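Local coordinates for protein putative aldo/keto reductase (Salmonella enterica subsp. enterica serovar Typhimurium, PDB 4R9O) that probably works as an NADP-dependent oxidoreductase of the aldo/keto reductase family, built on a TIM barrel, at residues Arg19-Tyr24 with Val49-His54; Ala55-Gly60 with Ile89-Arg94; Asp123-Leu128 with Gly153-Phe158. All blocks are in the same frame, centred on the assembly; numbering follows the deposited sequence.

Contact 1 of 3, residues Arg19-Tyr24 with Val49-His54; sequences RFVMGY and VTTVDH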
ATOM      1  N   ARG C  19      29.396 -20.782 -11.922  1.00 33.10           N
ATOM      2  CA  ARG C  19      28.879 -19.533 -11.366  1.00 33.31           C
ATOM      3  C   ARG C  19      27.771 -18.919 -12.223  1.00 33.82           C
ATOM      4  O   ARG C  19      26.865 -18.253 -11.714  1.00 32.08           O
ATOM      5  CB  ARG C  19      30.026 -18.533 -11.200  1.00 36.68           C
ATOM      6  CG  ARG C  19      29.685 -17.314 -10.389  1.00 38.97           C
ATOM      7  CD  ARG C  19      30.892 -16.412 -10.297  1.00 41.60           C
ATOM      8  NE  ARG C  19      30.654 -15.322  -9.367  1.00 42.09           N
ATOM      9  CZ  ARG C  19      31.523 -14.354  -9.123  1.00 42.76           C
ATOM     10  NH1 ARG C  19      32.692 -14.346  -9.752  1.00 42.88           N
ATOM     11  NH2 ARG C  19      31.214 -13.395  -8.255  1.00 43.71           N
ATOM     12  N   PHE C  20      27.860 -19.127 -13.532  1.00 32.29           N
ATOM     13  CA  PHE C  20      26.783 -18.740 -14.435  1.00 33.38           C
ATOM     14  C   PHE C  20      26.025 -19.989 -14.890  1.00 31.77           C
ATOM     15  O   PHE C  20      26.620 -21.027 -15.154  1.00 31.65           O
ATOM     16  CB  PHE C  20      27.326 -17.965 -15.640  1.00 35.82           C
ATOM     17  CG  PHE C  20      27.605 -16.514 -15.356  1.00 35.03           C
ATOM     18  CD1 PHE C  20      26.640 -15.551 -15.598  1.00 35.45           C
ATOM     19  CD2 PHE C  20      28.835 -16.113 -14.865  1.00 38.82           C
ATOM     20  CE1 PHE C  20      26.891 -14.207 -15.339  1.00 39.34           C
ATOM     21  CE2 PHE C  20      29.100 -14.771 -14.614  1.00 39.96           C
ATOM     22  CZ  PHE C  20      28.124 -13.818 -14.853  1.00 39.94           C
ATOM     23  N   VAL C  21      24.705 -19.874 -14.973  1.00 31.50           N
ATOM     24  CA  VAL C  21      23.835 -21.001 -15.301  1.00 29.44           C
ATOM     25  C   VAL C  21      23.099 -20.772 -16.618  1.00 30.65           C
ATOM     26  O   VAL C  21      22.505 -19.712 -16.827  1.00 30.18           O
ATOM     27  CB  VAL C  21      22.811 -21.236 -14.165  1.00 29.15           C
ATOM     28  CG1 VAL C  21      21.789 -22.312 -14.552  1.00 30.20           C
ATOM     29  CG2 VAL C  21      23.535 -21.610 -12.876  1.00 28.75           C
ATOM     30  N   MET C  22      23.144 -21.747 -17.526  1.00 32.80           N
ATOM     31  CA  MET C  22      22.370 -21.624 -18.766  1.00 31.07           C
ATOM     32  C   MET C  22      20.927 -22.067 -18.538  1.00 28.84           C
ATOM     33  O   MET C  22      20.672 -23.229 -18.227  1.00 30.13           O
ATOM     34  CB  MET C  22      22.998 -22.442 -19.899  1.00 32.08           C
ATOM     35  CG  MET C  22      22.337 -22.200 -21.252  1.00 34.19           C
ATOM     36  SD  MET C  22      22.568 -20.501 -21.830  1.00 38.09           S
ATOM     37  CE  MET C  22      20.931 -20.115 -22.440  1.00 65.75           C
ATOM     38  N   GLY C  23      19.987 -21.137 -18.694  1.00 28.41           N
ATOM     39  CA  GLY C  23      18.568 -21.427 -18.509  1.00 24.59           C
ATOM     40  C   GLY C  23      17.871 -21.769 -19.824  1.00 28.26           C
ATOM     41  O   GLY C  23      18.082 -21.112 -20.843  1.00 30.31           O
ATOM     42  N   TYR C  24      17.027 -22.797 -19.802  1.00 26.25           N
ATOM     43  CA  TYR C  24      16.417 -23.290 -21.027  1.00 29.81           C
ATOM     44  C   TYR C  24      14.897 -23.106 -21.089  1.00 30.59           C
ATOM     45  O   TYR C  24      14.219 -23.786 -21.861  1.00 29.86           O
ATOM     46  CB  TYR C  24      16.785 -24.768 -21.219  1.00 27.02           C
ATOM     47  CG  TYR C  24      18.179 -24.944 -21.788  1.00 28.32           C
ATOM     48  CD1 TYR C  24      18.406 -24.826 -23.160  1.00 28.82           C
ATOM     49  CD2 TYR C  24      19.271 -25.206 -20.964  1.00 25.43           C
ATOM     50  CE1 TYR C  24      19.676 -24.968 -23.694  1.00 31.39           C
ATOM     51  CE2 TYR C  24      20.556 -25.352 -21.495  1.00 26.12           C
ATOM     52  CZ  TYR C  24      20.751 -25.234 -22.859  1.00 30.04           C
ATOM     53  OH  TYR C  24      22.011 -25.387 -23.405  1.00 29.50           O
ATOM     54  N   VAL C  49      30.392 -23.049 -18.778  1.00 39.43           N
ATOM     55  CA  VAL C  49      29.021 -23.098 -18.276  1.00 36.56           C
ATOM     56  C   VAL C  49      28.518 -24.543 -18.268  1.00 36.42           C
ATOM     57  O   VAL C  49      28.113 -25.071 -19.304  1.00 40.58           O
ATOM     58  CB  VAL C  49      28.076 -22.224 -19.120  1.00 33.36           C
ATOM     59  CG1 VAL C  49      26.654 -22.269 -18.546  1.00 32.49           C
ATOM     60  CG2 VAL C  49      28.599 -20.795 -19.193  1.00 33.11           C
ATOM     61  N   THR C  50      28.555 -25.179 -17.101  1.00 33.27           N
ATOM     62  CA  THR C  50      28.192 -26.587 -16.994  1.00 30.85           C
ATOM     63  C   THR C  50      26.811 -26.833 -16.379  1.00 30.08           C
ATOM     64  O   THR C  50      26.206 -27.885 -16.597  1.00 29.33           O
ATOM     65  CB  THR C  50      29.242 -27.354 -16.167  1.00 32.10           C
ATOM     66  OG1 THR C  50      29.295 -26.815 -14.841  1.00 33.33           O
ATOM     67  CG2 THR C  50      30.626 -27.248 -16.827  1.00 31.93           C
ATOM     68  N   THR C  51      26.314 -25.879 -15.600  1.00 28.36           N
ATOM     69  CA  THR C  51      25.028 -26.051 -14.939  1.00 26.04           C
ATOM     70  C   THR C  51      23.882 -25.527 -15.802  1.00 26.67           C
ATOM     71  O   THR C  51      23.949 -24.414 -16.328  1.00 27.05           O
ATOM     72  CB  THR C  51      24.980 -25.330 -13.576  1.00 25.87           C
ATOM     73  OG1 THR C  51      26.163 -25.627 -12.823  1.00 29.85           O
ATOM     74  CG2 THR C  51      23.755 -25.792 -12.799  1.00 25.21           C
ATOM     75  N   VAL C  52      22.834 -26.333 -15.954  1.00 26.41           N
ATOM     76  CA  VAL C  52      21.715 -25.964 -16.816  1.00 27.28           C
ATOM     77  C   VAL C  52      20.392 -26.065 -16.053  1.00 29.80           C
ATOM     78  O   VAL C  52      20.192 -26.947 -15.209  1.00 32.54           O
ATOM     79  CB  VAL C  52      21.652 -26.837 -18.094  1.00 26.76           C
ATOM     80  CG1 VAL C  52      22.942 -26.678 -18.933  1.00 25.43           C
ATOM     81  CG2 VAL C  52      21.430 -28.290 -17.744  1.00 27.55           C
ATOM     82  N   ASP C  53      19.491 -25.145 -16.352  1.00 28.78           N
ATOM     83  CA  ASP C  53      18.277 -25.008 -15.568  1.00 30.85           C
ATOM     84  C   ASP C  53      17.037 -25.302 -16.408  1.00 28.78           C
ATOM     85  O   ASP C  53      16.817 -24.680 -17.448  1.00 28.55           O
ATOM     86  CB  ASP C  53      18.208 -23.601 -14.963  1.00 30.42           C
ATOM     87  CG  ASP C  53      16.983 -23.406 -14.096  1.00 32.40           C
ATOM     88  OD1 ASP C  53      17.017 -23.825 -12.919  1.00 33.22           O
ATOM     89  OD2 ASP C  53      15.990 -22.846 -14.604  1.00 32.01           O
ATOM     90  N   HIS C  54      16.241 -26.261 -15.939  1.00 29.30           N
ATOM     91  CA  HIS C  54      15.019 -26.717 -16.613  1.00 27.26           C
ATOM     92  C   HIS C  54      13.814 -26.692 -15.673  1.00 27.30           C
ATOM     93  O   HIS C  54      13.964 -26.427 -14.483  1.00 27.64           O
ATOM     94  CB  HIS C  54      15.202 -28.141 -17.155  1.00 27.93           C
ATOM     95  CG  HIS C  54      16.053 -28.211 -18.390  1.00 29.46           C
ATOM     96  ND1 HIS C  54      15.534 -28.051 -19.653  1.00 31.19           N
ATOM     97  CD2 HIS C  54      17.382 -28.412 -18.544  1.00 30.19           C
ATOM     98  CE1 HIS C  54      16.513 -28.149 -20.543  1.00 33.28           C
ATOM     99  NE2 HIS C  54      17.644 -28.370 -19.893  1.00 29.59           N
TER

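Contact 2 of 3, residues Ala55-Gly60 with Ile89-Arg94; sequences ADIYGG and IATTAR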
ATOM      1  N   ALA C  55      12.630 -27.003 -16.206  1.00 25.23           N
ATOM      2  CA  ALA C  55      11.442 -27.242 -15.376  1.00 27.34           C
ATOM      3  C   ALA C  55      10.458 -28.091 -16.159  1.00 27.47           C
ATOM      4  O   ALA C  55      10.443 -28.043 -17.384  1.00 26.60           O
ATOM      5  CB  ALA C  55      10.782 -25.932 -14.936  1.00 25.49           C
ATOM      6  N   ASP C  56       9.633 -28.859 -15.467  1.00 28.56           N
ATOM      7  CA  ASP C  56       8.677 -29.701 -16.180  1.00 29.74           C
ATOM      8  C   ASP C  56       7.753 -28.860 -17.084  1.00 34.23           C
ATOM      9  O   ASP C  56       7.493 -29.236 -18.225  1.00 27.42           O
ATOM     10  CB  ASP C  56       7.866 -30.563 -15.198  1.00 29.21           C
ATOM     11  CG  ASP C  56       7.074 -29.740 -14.178  1.00 32.96           C
ATOM     12  OD1 ASP C  56       7.411 -28.558 -13.932  1.00 31.05           O
ATOM     13  OD2 ASP C  56       6.114 -30.308 -13.613  1.00 35.28           O
ATOM     14  N   ILE C  57       7.307 -27.702 -16.602  1.00 32.71           N
ATOM     15  CA  ILE C  57       6.314 -26.918 -17.339  1.00 32.35           C
ATOM     16  C   ILE C  57       6.842 -26.107 -18.541  1.00 30.51           C
ATOM     17  O   ILE C  57       6.053 -25.714 -19.410  1.00 31.79           O
ATOM     18  CB  ILE C  57       5.595 -25.922 -16.407  1.00 31.95           C
ATOM     19  CG1 ILE C  57       6.588 -24.892 -15.868  1.00 31.16           C
ATOM     20  CG2 ILE C  57       4.881 -26.648 -15.268  1.00 28.19           C
ATOM     21  CD1 ILE C  57       5.940 -23.559 -15.540  1.00 32.81           C
ATOM     22  N   TYR C  58       8.151 -25.850 -18.598  1.00 26.48           N
ATOM     23  CA  TYR C  58       8.695 -24.913 -19.597  1.00 29.09           C
ATOM     24  C   TYR C  58       8.319 -25.309 -21.021  1.00 31.52           C
ATOM     25  O   TYR C  58       8.328 -26.492 -21.376  1.00 29.70           O
ATOM     26  CB  TYR C  58      10.221 -24.811 -19.489  1.00 28.49           C
ATOM     27  CG  TYR C  58      10.731 -24.068 -18.268  1.00 27.38           C
ATOM     28  CD1 TYR C  58       9.916 -23.182 -17.565  1.00 29.61           C
ATOM     29  CD2 TYR C  58      12.025 -24.272 -17.807  1.00 27.34           C
ATOM     30  CE1 TYR C  58      10.386 -22.511 -16.441  1.00 32.15           C
ATOM     31  CE2 TYR C  58      12.505 -23.608 -16.699  1.00 26.96           C
ATOM     32  CZ  TYR C  58      11.686 -22.733 -16.015  1.00 31.56           C
ATOM     33  OH  TYR C  58      12.185 -22.090 -14.903  1.00 31.51           O
ATOM     34  N   GLY C  59       7.961 -24.307 -21.820  1.00 34.23           N
ATOM     35  CA  GLY C  59       7.648 -24.503 -23.220  1.00 34.56           C
ATOM     36  C   GLY C  59       6.423 -25.371 -23.408  1.00 35.92           C
ATOM     37  O   GLY C  59       6.305 -26.092 -24.397  1.00 35.73           O
ATOM     38  N   GLY C  60       5.504 -25.304 -22.450  1.00 35.37           N
ATOM     39  CA  GLY C  60       4.294 -26.095 -22.519  1.00 34.24           C
ATOM     40  C   GLY C  60       4.595 -27.571 -22.355  1.00 30.60           C
ATOM     41  O   GLY C  60       4.068 -28.401 -23.096  1.00 31.89           O
ATOM     42  N   ILE C  89       4.302 -26.712 -10.351  1.00 30.45           N
ATOM     43  CA  ILE C  89       3.296 -25.915 -11.044  1.00 30.18           C
ATOM     44  C   ILE C  89       2.494 -26.765 -12.040  1.00 30.51           C
ATOM     45  O   ILE C  89       3.030 -27.668 -12.689  1.00 29.98           O
ATOM     46  CB  ILE C  89       3.945 -24.716 -11.755  1.00 29.58           C
ATOM     47  CG1 ILE C  89       4.718 -23.862 -10.738  1.00 30.88           C
ATOM     48  CG2 ILE C  89       2.896 -23.871 -12.471  1.00 29.60           C
ATOM     49  CD1 ILE C  89       5.478 -22.707 -11.357  1.00 29.55           C
ATOM     50  N   ALA C  90       1.193 -26.499 -12.118  1.00 29.42           N
ATOM     51  CA  ALA C  90       0.327 -27.151 -13.095  1.00 31.98           C
ATOM     52  C   ALA C  90      -0.298 -26.095 -14.009  1.00 32.95           C
ATOM     53  O   ALA C  90      -1.012 -25.212 -13.535  1.00 33.26           O
ATOM     54  CB  ALA C  90      -0.744 -27.966 -12.397  1.00 30.11           C
ATOM     55  N   THR C  91      -0.001 -26.165 -15.305  1.00 29.87           N
ATOM     56  CA  THR C  91      -0.472 -25.144 -16.246  1.00 31.58           C
ATOM     57  C   THR C  91      -1.571 -25.698 -17.139  1.00 30.95           C
ATOM     58  O   THR C  91      -1.787 -26.913 -17.195  1.00 30.47           O
ATOM     59  CB  THR C  91       0.679 -24.584 -17.141  1.00 32.93           C
ATOM     60  OG1 THR C  91       0.979 -25.502 -18.202  1.00 34.93           O
ATOM     61  CG2 THR C  91       1.936 -24.328 -16.321  1.00 30.95           C
ATOM     62  N   THR C  92      -2.269 -24.804 -17.834  1.00 31.39           N
ATOM     63  CA  THR C  92      -3.366 -25.213 -18.703  1.00 33.98           C
ATOM     64  C   THR C  92      -2.860 -25.738 -20.046  1.00 34.34           C
ATOM     65  O   THR C  92      -3.646 -25.946 -20.959  1.00 34.47           O
ATOM     66  CB  THR C  92      -4.344 -24.056 -18.970  1.00 35.50           C
ATOM     67  OG1 THR C  92      -3.613 -22.920 -19.453  1.00 37.19           O
ATOM     68  CG2 THR C  92      -5.075 -23.673 -17.692  1.00 35.81           C
ATOM     69  N   ALA C  93      -1.548 -25.934 -20.166  1.00 32.86           N
ATOM     70  CA  ALA C  93      -0.993 -26.602 -21.342  1.00 36.31           C
ATOM     71  C   ALA C  93      -1.361 -28.083 -21.300  1.00 38.17           C
ATOM     72  O   ALA C  93      -1.333 -28.768 -22.319  1.00 38.60           O
ATOM     73  CB  ALA C  93       0.524 -26.415 -21.410  1.00 34.92           C
ATOM     74  N   ARG C  94      -1.697 -28.576 -20.109  1.00 39.12           N
ATOM     75  CA  ARG C  94      -2.257 -29.917 -19.961  1.00 42.84           C
ATOM     76  C   ARG C  94      -3.769 -29.813 -19.824  1.00 42.41           C
ATOM     77  O   ARG C  94      -4.269 -29.086 -18.965  1.00 43.04           O
ATOM     78  CB  ARG C  94      -1.656 -30.648 -18.755  1.00 44.25           C
ATOM     79  CG  ARG C  94      -0.168 -30.949 -18.891  1.00 47.31           C
ATOM     80  CD  ARG C  94       0.209 -32.306 -18.298  1.00 49.76           C
ATOM     81  NE  ARG C  94       1.645 -32.603 -18.389  1.00 49.36           N
ATOM     82  CZ  ARG C  94       2.294 -32.862 -19.524  1.00 51.57           C
ATOM     83  NH1 ARG C  94       3.588 -33.136 -19.503  1.00 51.63           N
ATOM     84  NH2 ARG C  94       1.656 -32.842 -20.686  1.00 53.99           N
TER
HETATM   85  O   HOH W   1       6.783 -26.836 -11.974  1.00 35.29           O

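Contact 3 of 3, residues Asp123-Leu128 with Gly153-Phe158; sequences DYLDML and GKVRHF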
ATOM      1  N   ASP C 123      19.596 -40.937 -16.274  1.00 41.92           N
ATOM      2  CA  ASP C 123      19.135 -41.734 -15.141  1.00 42.38           C
ATOM      3  C   ASP C 123      19.267 -41.030 -13.801  1.00 39.12           C
ATOM      4  O   ASP C 123      18.914 -41.606 -12.778  1.00 40.12           O
ATOM      5  CB  ASP C 123      19.873 -43.071 -15.075  1.00 49.53           C
ATOM      6  CG  ASP C 123      21.375 -42.912 -15.005  1.00 54.16           C
ATOM      7  OD1 ASP C 123      22.067 -43.951 -14.933  1.00 59.76           O
ATOM      8  OD2 ASP C 123      21.869 -41.765 -15.037  1.00 52.79           O
ATOM      9  N   TYR C 124      19.774 -39.796 -13.793  1.00 35.97           N
ATOM     10  CA  TYR C 124      19.794 -39.016 -12.555  1.00 33.12           C
ATOM     11  C   TYR C 124      19.716 -37.518 -12.822  1.00 30.88           C
ATOM     12  O   TYR C 124      20.136 -37.039 -13.881  1.00 31.33           O
ATOM     13  CB  TYR C 124      21.046 -39.332 -11.725  1.00 36.62           C
ATOM     14  CG  TYR C 124      22.313 -38.677 -12.241  1.00 41.42           C
ATOM     15  CD1 TYR C 124      22.770 -37.477 -11.705  1.00 42.34           C
ATOM     16  CD2 TYR C 124      23.045 -39.257 -13.272  1.00 44.54           C
ATOM     17  CE1 TYR C 124      23.925 -36.875 -12.187  1.00 44.28           C
ATOM     18  CE2 TYR C 124      24.193 -38.665 -13.755  1.00 47.20           C
ATOM     19  CZ  TYR C 124      24.631 -37.476 -13.210  1.00 46.02           C
ATOM     20  OH  TYR C 124      25.778 -36.893 -13.698  1.00 46.97           O
ATOM     21  N   LEU C 125      19.163 -36.795 -11.849  1.00 28.82           N
ATOM     22  CA  LEU C 125      19.148 -35.338 -11.845  1.00 30.53           C
ATOM     23  C   LEU C 125      20.110 -34.868 -10.776  1.00 30.34           C
ATOM     24  O   LEU C 125      20.191 -35.476  -9.710  1.00 31.11           O
ATOM     25  CB  LEU C 125      17.745 -34.778 -11.560  1.00 27.63           C
ATOM     26  CG  LEU C 125      16.543 -35.322 -12.340  1.00 33.10           C
ATOM     27  CD1 LEU C 125      15.239 -34.848 -11.696  1.00 33.30           C
ATOM     28  CD2 LEU C 125      16.584 -34.928 -13.813  1.00 34.38           C
ATOM     29  N   ASP C 126      20.831 -33.788 -11.054  1.00 30.85           N
ATOM     30  CA  ASP C 126      21.759 -33.229 -10.080  1.00 29.37           C
ATOM     31  C   ASP C 126      21.008 -32.492  -8.989  1.00 28.65           C
ATOM     32  O   ASP C 126      21.374 -32.571  -7.824  1.00 29.66           O
ATOM     33  CB  ASP C 126      22.763 -32.301 -10.753  1.00 27.44           C
ATOM     34  CG  ASP C 126      23.675 -33.048 -11.722  1.00 34.16           C
ATOM     35  OD1 ASP C 126      24.750 -33.508 -11.293  1.00 35.52           O
ATOM     36  OD2 ASP C 126      23.304 -33.179 -12.907  1.00 34.12           O
ATOM     37  N   MET C 127      19.955 -31.783  -9.368  1.00 24.98           N
ATOM     38  CA  MET C 127      19.117 -31.112  -8.389  1.00 24.24           C
ATOM     39  C   MET C 127      17.658 -30.987  -8.837  1.00 29.28           C
ATOM     40  O   MET C 127      17.366 -30.728 -10.001  1.00 26.99           O
ATOM     41  CB  MET C 127      19.696 -29.722  -8.057  1.00 24.28           C
ATOM     42  CG  MET C 127      18.899 -28.952  -6.999  1.00 28.60           C
ATOM     43  SD  MET C 127      19.842 -27.617  -6.208  1.00 38.44           S
ATOM     44  CE  MET C 127      20.028 -26.452  -7.558  1.00 40.10           C
ATOM     45  N   LEU C 128      16.744 -31.192  -7.892  1.00 28.33           N
ATOM     46  CA  LEU C 128      15.319 -31.001  -8.135  1.00 27.78           C
ATOM     47  C   LEU C 128      14.782 -29.904  -7.214  1.00 28.29           C
ATOM     48  O   LEU C 128      15.051 -29.911  -6.007  1.00 25.81           O
ATOM     49  CB  LEU C 128      14.555 -32.309  -7.917  1.00 28.08           C
ATOM     50  CG  LEU C 128      13.035 -32.277  -8.123  1.00 31.44           C
ATOM     51  CD1 LEU C 128      12.648 -32.054  -9.592  1.00 31.16           C
ATOM     52  CD2 LEU C 128      12.397 -33.542  -7.597  1.00 30.19           C
ATOM     53  N   GLY C 153      18.983 -42.807  -5.928  1.00 42.07           N
ATOM     54  CA  GLY C 153      20.020 -42.235  -6.770  1.00 41.77           C
ATOM     55  C   GLY C 153      19.465 -41.394  -7.906  1.00 39.76           C
ATOM     56  O   GLY C 153      20.216 -40.831  -8.700  1.00 41.94           O
ATOM     57  N   LYS C 154      18.145 -41.298  -7.989  1.00 35.12           N
ATOM     58  CA  LYS C 154      17.535 -40.576  -9.093  1.00 33.49           C
ATOM     59  C   LYS C 154      17.783 -39.074  -8.999  1.00 32.13           C
ATOM     60  O   LYS C 154      17.892 -38.402 -10.018  1.00 32.77           O
ATOM     61  CB  LYS C 154      16.038 -40.871  -9.159  1.00 32.56           C
ATOM     62  CG  LYS C 154      15.726 -42.295  -9.622  1.00 37.68           C
ATOM     63  CD  LYS C 154      14.242 -42.471  -9.917  1.00 41.63           C
ATOM     64  CE  LYS C 154      13.973 -43.779 -10.664  1.00 47.94           C
ATOM     65  NZ  LYS C 154      14.390 -44.960  -9.870  1.00 52.99           N
ATOM     66  N   VAL C 155      17.858 -38.553  -7.777  1.00 29.85           N
ATOM     67  CA  VAL C 155      18.140 -37.144  -7.561  1.00 31.17           C
ATOM     68  C   VAL C 155      19.211 -36.946  -6.483  1.00 33.32           C
ATOM     69  O   VAL C 155      19.105 -37.492  -5.376  1.00 34.01           O
ATOM     70  CB  VAL C 155      16.866 -36.375  -7.155  1.00 29.19           C
ATOM     71  CG1 VAL C 155      17.195 -34.917  -6.890  1.00 27.44           C
ATOM     72  CG2 VAL C 155      15.807 -36.502  -8.242  1.00 27.52           C
ATOM     73  N   ARG C 156      20.228 -36.154  -6.808  1.00 29.22           N
ATOM     74  CA  ARG C 156      21.377 -35.972  -5.928  1.00 29.24           C
ATOM     75  C   ARG C 156      21.208 -34.883  -4.855  1.00 28.58           C
ATOM     76  O   ARG C 156      21.692 -35.040  -3.735  1.00 28.97           O
ATOM     77  CB  ARG C 156      22.616 -35.673  -6.764  1.00 31.97           C
ATOM     78  CG  ARG C 156      23.062 -36.884  -7.585  1.00 37.41           C
ATOM     79  CD  ARG C 156      24.401 -36.687  -8.285  1.00 42.16           C
ATOM     80  NE  ARG C 156      24.779 -37.915  -8.988  1.00 46.60           N
ATOM     81  CZ  ARG C 156      25.867 -38.067  -9.739  1.00 49.92           C
ATOM     82  NH1 ARG C 156      26.096 -39.232 -10.330  1.00 51.47           N
ATOM     83  NH2 ARG C 156      26.723 -37.063  -9.904  1.00 50.66           N
ATOM     84  N   HIS C 157      20.558 -33.776  -5.205  1.00 28.19           N
ATOM     85  CA  HIS C 157      20.393 -32.646  -4.283  1.00 27.66           C
ATOM     86  C   HIS C 157      19.033 -32.013  -4.499  1.00 25.46           C
ATOM     87  O   HIS C 157      18.387 -32.250  -5.516  1.00 24.06           O
ATOM     88  CB  HIS C 157      21.492 -31.602  -4.486  1.00 28.34           C
ATOM     89  CG  HIS C 157      22.883 -32.163  -4.411  1.00 29.47           C
ATOM     90  ND1 HIS C 157      23.561 -32.301  -3.224  1.00 29.42           N
ATOM     91  CD2 HIS C 157      23.708 -32.630  -5.379  1.00 29.54           C
ATOM     92  CE1 HIS C 157      24.756 -32.824  -3.459  1.00 29.65           C
ATOM     93  NE2 HIS C 157      24.865 -33.037  -4.758  1.00 30.06           N
ATOM     94  N   PHE C 158      18.618 -31.180  -3.552  1.00 28.57           N
ATOM     95  CA  PHE C 158      17.270 -30.625  -3.550  1.00 28.10           C
ATOM     96  C   PHE C 158      17.291 -29.153  -3.161  1.00 26.40           C
ATOM     97  O   PHE C 158      18.143 -28.721  -2.391  1.00 22.96           O
ATOM     98  CB  PHE C 158      16.360 -31.411  -2.592  1.00 25.27           C
ATOM     99  CG  PHE C 158      16.259 -32.879  -2.923  1.00 25.14           C
ATOM    100  CD1 PHE C 158      15.309 -33.337  -3.809  1.00 27.01           C
ATOM    101  CD2 PHE C 158      17.118 -33.800  -2.334  1.00 27.73           C
ATOM    102  CE1 PHE C 158      15.214 -34.689  -4.125  1.00 25.88           C
ATOM    103  CE2 PHE C 158      17.032 -35.151  -2.638  1.00 30.66           C
ATOM    104  CZ  PHE C 158      16.082 -35.596  -3.546  1.00 28.35           C
TER

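Contact 1 of 3, residues Arg19-Tyr24 with Val49-His54
Met22 and Val52 pair in parallel, as do Gly23 and Asp53. Met22 N donates to Thr51 O at 3.0 Å. Asp53 N donates to Met22 O, and Tyr24 N to Asp53 O. Before the ladder starts, Val49 points toward the other strand. Its CG1 lies 3.9 Å from Met22 CB and also packs against Phe20 O. Farther along, Val52 CG1 is a bump set against the edge of the Tyr24 ring, in its plane and 3.7 Å from CE2. The Tyr24 and His54 rings are almost parallel but slid apart, and they barely overlap. The closest approach of these two side chains is His54 CE1 to Tyr24 CB, 3.5 Å. The Tyr24 hydroxyl is hydrogen-bonded to His44, on the helix 34-46 that covers this side. On the face of Asp53, Gly23 adds no side chain. Val21 CG1, anti to the backbone N (chi1 174°), fits here between two neighbours, 3.5 Å from Thr51 O and 3.8 Å from Asp53 CB. Asp53 forms a salt bridge with Lys86 and lies near Tyr58, the likely proton donor. Such neighbouring parallel strands, with a helix outside and polar groups inside, are characteristic of the TIM barrel of aldo/keto reductases.

Contact 2 of 3, residues Ala55-Gly60 with Ile89-Arg94
This contact belongs to the active-site end of the TIM barrel, where the loop carrying Tyr58, the probable proton donor, meets the end of strand 82-90 and the turn after it. Ile57 fills the middle of the joint. Its CG2 branch lies 3.3 Å from Ile89 O and 4.1 Å from Ile89 CB. The same methyl meets Thr91 CG2 at 3.9 Å, and the two side chains pass each other at a slant. Ile57 CG1 sits between the backbone N and the carbonyl carbon (chi1 64°), which leaves CG2 anti to the carbonyl carbon and pointed at the strand end. Thr91 begins a type I beta turn to Arg94. Its OG1 accepts from Ala93 N at 3.2 Å, forming an ST turn, while its methyl CG2 faces Ile57. The hydroxyl is also hydrogen-bonded to Gln231 of the second subunit, so the turn sits at a subunit interface. Beyond it, Gly60, with positive phi, has no side chain, and the methyl of Ala93 packs on its CA, 3.9 Å away. Tyr58 takes no part in the packing between the two segments; its hydroxyl is hydrogen-bonded to Lys86. The Ala55 methyl sits over the centre of one face of its ring. At the other end of the contact a water supplies the polar link. It donates to Asp56 OD1 at 2.7 Å and accepts from Ile89 N at 3.0 Å.

Contact 3 of 3, residues Asp123-Leu128 with Gly153-Phe158
This is a parallel strand pairing within one beta-alpha-beta unit of the TIM barrel, in which helix 139-151 carries the chain from strand 125-130 to strand 155-161. Leu125 N donates to Lys154 O at 2.7 Å, and Arg156 N donates to Leu125 O. Both chains turn a corner next, at Asp126 and Arg156. The pairing resumes beyond it, where Leu128 N bonds to His157 O. Leu125, Leu128, Val155 and Phe158 share one face of the sheet. Val155 CG1 and CG2 part to either neighbour: CG1 touches Leu128 CB, and CG2 touches Leu125 CD1, each at 3.9 Å. Leu149 of helix 139-151 packs on Leu128, Val155 and Phe158, so this face forms part of the layer between strands and helices. Met127 and His157 point to the other face. The His157 ring turns its edge to Asp126 O, with CD2 3.4 Å away. Asp126 OD2 forms a salt bridge with Arg78 and accepts from Ile83 N, which ties this corner to the neighbouring strand 82-90. At the more exposed end, Arg156 runs out extended from CG to NE and lays its guanidinium on one face of the Tyr124 ring. The planes differ by only 14°, a stacked cation-pi pair. The group is offset toward the rim of the ring: CZ is 3.8 Å from the ring centroid but 3.3 Å from Tyr124 CE1.

The three contacts follow one another along the chain; none encloses or crosses another. Contact 1 closes first, joining strands 16-23 and 51-53 after the chain has run through helices 27-30 and 34-46. The chain passes directly from His54 into Ala55, where contact 2 opens. That contact closes when strand 82-90, the next neighbour in the barrel sheet, delivers its end to the Tyr58 loop. Strand 82-90 also pairs with strand 125-130, on which contact 3 opens; contact 3 closes across helix 139-151 on strand 155-161. Contacts 1 and 2 touch where Asp53 packs near Tyr58. Contact 3 stays apart, its nearest atoms about 6 Å from contact 1 and about 7 Å from contact 2.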